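Long-range contact in conjugal transfer protein-like C-terminal domain-containing protein (PDB 4EC6), which is of unknown function but, as a VirB8-like transfer protein of a Gram-positive conjugative plasmid, probably forms part of a type IV secretion system: residues A[98-102]-A[124-128]. Residues are numbered along the deposited sequence; the frame is centred on the assembly and turned at random.
Sequences LGKTL and NVSVD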
loop_
_atom_site.group_PDB
_atom_site.type_symbol
_atom_site.label_atom_id
_atom_site.label_comp_id
_atom_site.label_asym_id
_atom_site.label_seq_id
_atom_site.Cartn_x
_atom_site.Cartn_y
_atom_site.Cartn_z
ATOM N N LEU A 98 10.407 -18.721 -10.230
ATOM C CA LEU A 98 9.380 -18.870 -11.246
ATOM C C LEU A 98 9.723 -18.129 -12.532
ATOM O O LEU A 98 8.965 -18.225 -13.476
ATOM C CB LEU A 98 8.033 -18.369 -10.708
ATOM C CG LEU A 98 7.438 -18.996 -9.456
ATOM C CD1 LEU A 98 6.189 -18.244 -9.054
ATOM C CD2 LEU A 98 7.065 -20.434 -9.752
ATOM N N GLY A 99 10.839 -17.398 -12.568
ATOM C CA GLY A 99 11.232 -16.622 -13.753
ATOM C C GLY A 99 10.338 -15.421 -14.103
ATOM O O GLY A 99 10.257 -15.013 -15.264
ATOM N N LYS A 100 9.661 -14.870 -13.091
ATOM C CA LYS A 100 8.686 -13.798 -13.234
ATOM C C LYS A 100 9.099 -12.655 -12.344
ATOM O O LYS A 100 9.563 -12.873 -11.269
ATOM C CB LYS A 100 7.323 -14.319 -12.858
ATOM C CG LYS A 100 6.940 -15.474 -13.769
ATOM C CD LYS A 100 5.733 -16.250 -13.299
ATOM C CE LYS A 100 4.560 -16.071 -14.238
ATOM N NZ LYS A 100 3.735 -17.304 -14.202
ATOM N N THR A 101 8.970 -11.437 -12.837
ATOM C CA THR A 101 9.387 -10.243 -12.143
ATOM C C THR A 101 8.181 -9.490 -11.577
ATOM O O THR A 101 7.179 -9.228 -12.243
ATOM C CB THR A 101 10.105 -9.327 -13.118
ATOM O OG1 THR A 101 11.184 -10.059 -13.721
ATOM C CG2 THR A 101 10.610 -8.065 -12.409
ATOM N N LEU A 102 8.283 -9.121 -10.327
ATOM C CA LEU A 102 7.132 -8.659 -9.627
ATOM C C LEU A 102 7.188 -7.145 -9.732
ATOM O O LEU A 102 8.117 -6.535 -9.208
ATOM C CB LEU A 102 7.247 -9.148 -8.183
ATOM C CG LEU A 102 6.063 -9.073 -7.265
ATOM C CD1 LEU A 102 4.917 -9.957 -7.737
ATOM C CD2 LEU A 102 6.574 -9.490 -5.894
ATOM N N ASN A 124 1.153 -7.229 -10.825
ATOM C CA ASN A 124 1.607 -7.054 -12.182
ATOM C C ASN A 124 2.895 -7.850 -12.215
ATOM O O ASN A 124 3.865 -7.494 -11.509
ATOM C CB ASN A 124 1.922 -5.593 -12.512
ATOM C CG ASN A 124 0.672 -4.709 -12.627
ATOM O OD1 ASN A 124 -0.408 -5.147 -13.071
ATOM N ND2 ASN A 124 0.829 -3.417 -12.252
ATOM N N VAL A 125 2.909 -8.936 -12.986
ATOM C CA VAL A 125 4.179 -9.616 -13.270
ATOM C C VAL A 125 4.648 -9.355 -14.699
ATOM O O VAL A 125 3.871 -9.010 -15.603
ATOM C CB VAL A 125 4.211 -11.123 -12.859
ATOM C CG1 VAL A 125 3.511 -11.312 -11.532
ATOM C CG2 VAL A 125 3.549 -12.022 -13.874
ATOM N N SER A 126 5.941 -9.506 -14.864
ATOM C CA SER A 126 6.607 -9.213 -16.120
ATOM C C SER A 126 7.432 -10.452 -16.484
ATOM O O SER A 126 8.148 -11.016 -15.639
ATOM C CB SER A 126 7.469 -7.967 -15.938
ATOM O OG SER A 126 8.258 -7.691 -17.064
ATOM N N VAL A 127 7.282 -10.908 -17.722
ATOM C CA VAL A 127 7.992 -12.111 -18.158
ATOM C C VAL A 127 9.090 -11.847 -19.193
ATOM O O VAL A 127 10.211 -12.329 -19.033
ATOM C CB VAL A 127 7.029 -13.248 -18.593
ATOM C CG1 VAL A 127 7.781 -14.316 -19.375
ATOM C CG2 VAL A 127 6.337 -13.858 -17.371
ATOM N N ASP A 128 8.784 -11.074 -20.231
ATOM C CA ASP A 128 9.760 -10.791 -21.275
ATOM C C ASP A 128 9.967 -9.308 -21.407
ATOM O O ASP A 128 10.618 -8.863 -22.339
ATOM C CB ASP A 128 9.237 -11.283 -22.629
ATOM C CG ASP A 128 8.521 -12.621 -22.541
ATOM O OD1 ASP A 128 9.209 -13.651 -22.355
ATOM O OD2 ASP A 128 7.273 -12.642 -22.681
#
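Thr101 and Ser126 form an antiparallel hydrogen-bonded pair at the open end of the hairpin made by strands 101-112 and 117-126, at the edge of the four-stranded antiparallel sheet of this NTF2-like domain, where 101-112 is an outermost strand within this chain. Two backbone bonds establish the pairing. Thr101 N donates to Ser126 O at 3.0 Å and nearly straight, 167° at the hydrogen, whereas Ser126 N reaches Thr101 O at 2.9 Å but more bent, 141°. Val125 CA also lies 3.2 Å from Thr101 O, a CH···O contact that gives this carbonyl a second, weaker partner. On one face the side chains of the pair stand next to each other, with Thr101 CB 4.1 Å from Ser126 CB. With OG1 anti to its own carbonyl carbon (chi1 -55°), beside the backbone N, the Thr101 hydroxyl is hydrogen-bonded to Gln71 OE1 rather than across to Ser126.

On the other face the contact is apolar where Leu102 meets Val125, a non-hydrogen-bonded pair with Leu102 CD1 4.3 Å from Val125 CG1, and Phe69 touches both side chains. Before the strand begins, Lys100 runs alongside Val127, its CG 4.0 Å from Val127 CG2; farther out, Lys100 CE passes obliquely by Val125 CG2 at 4.2 Å. Here the aliphatic part of the lysine does the touching, although Val127 is poorly ordered. At the other end of the contact, Asn124 OD1 is hydrogen-bonded to Tyr63 OH of the second subunit, joining the hairpin to that neighbour. With one reciprocal pair of backbone bonds and no side-chain hydrogen bond or salt bridge between the segments, the register is set by main-chain hydrogen bonding, with modest apolar contact beside it.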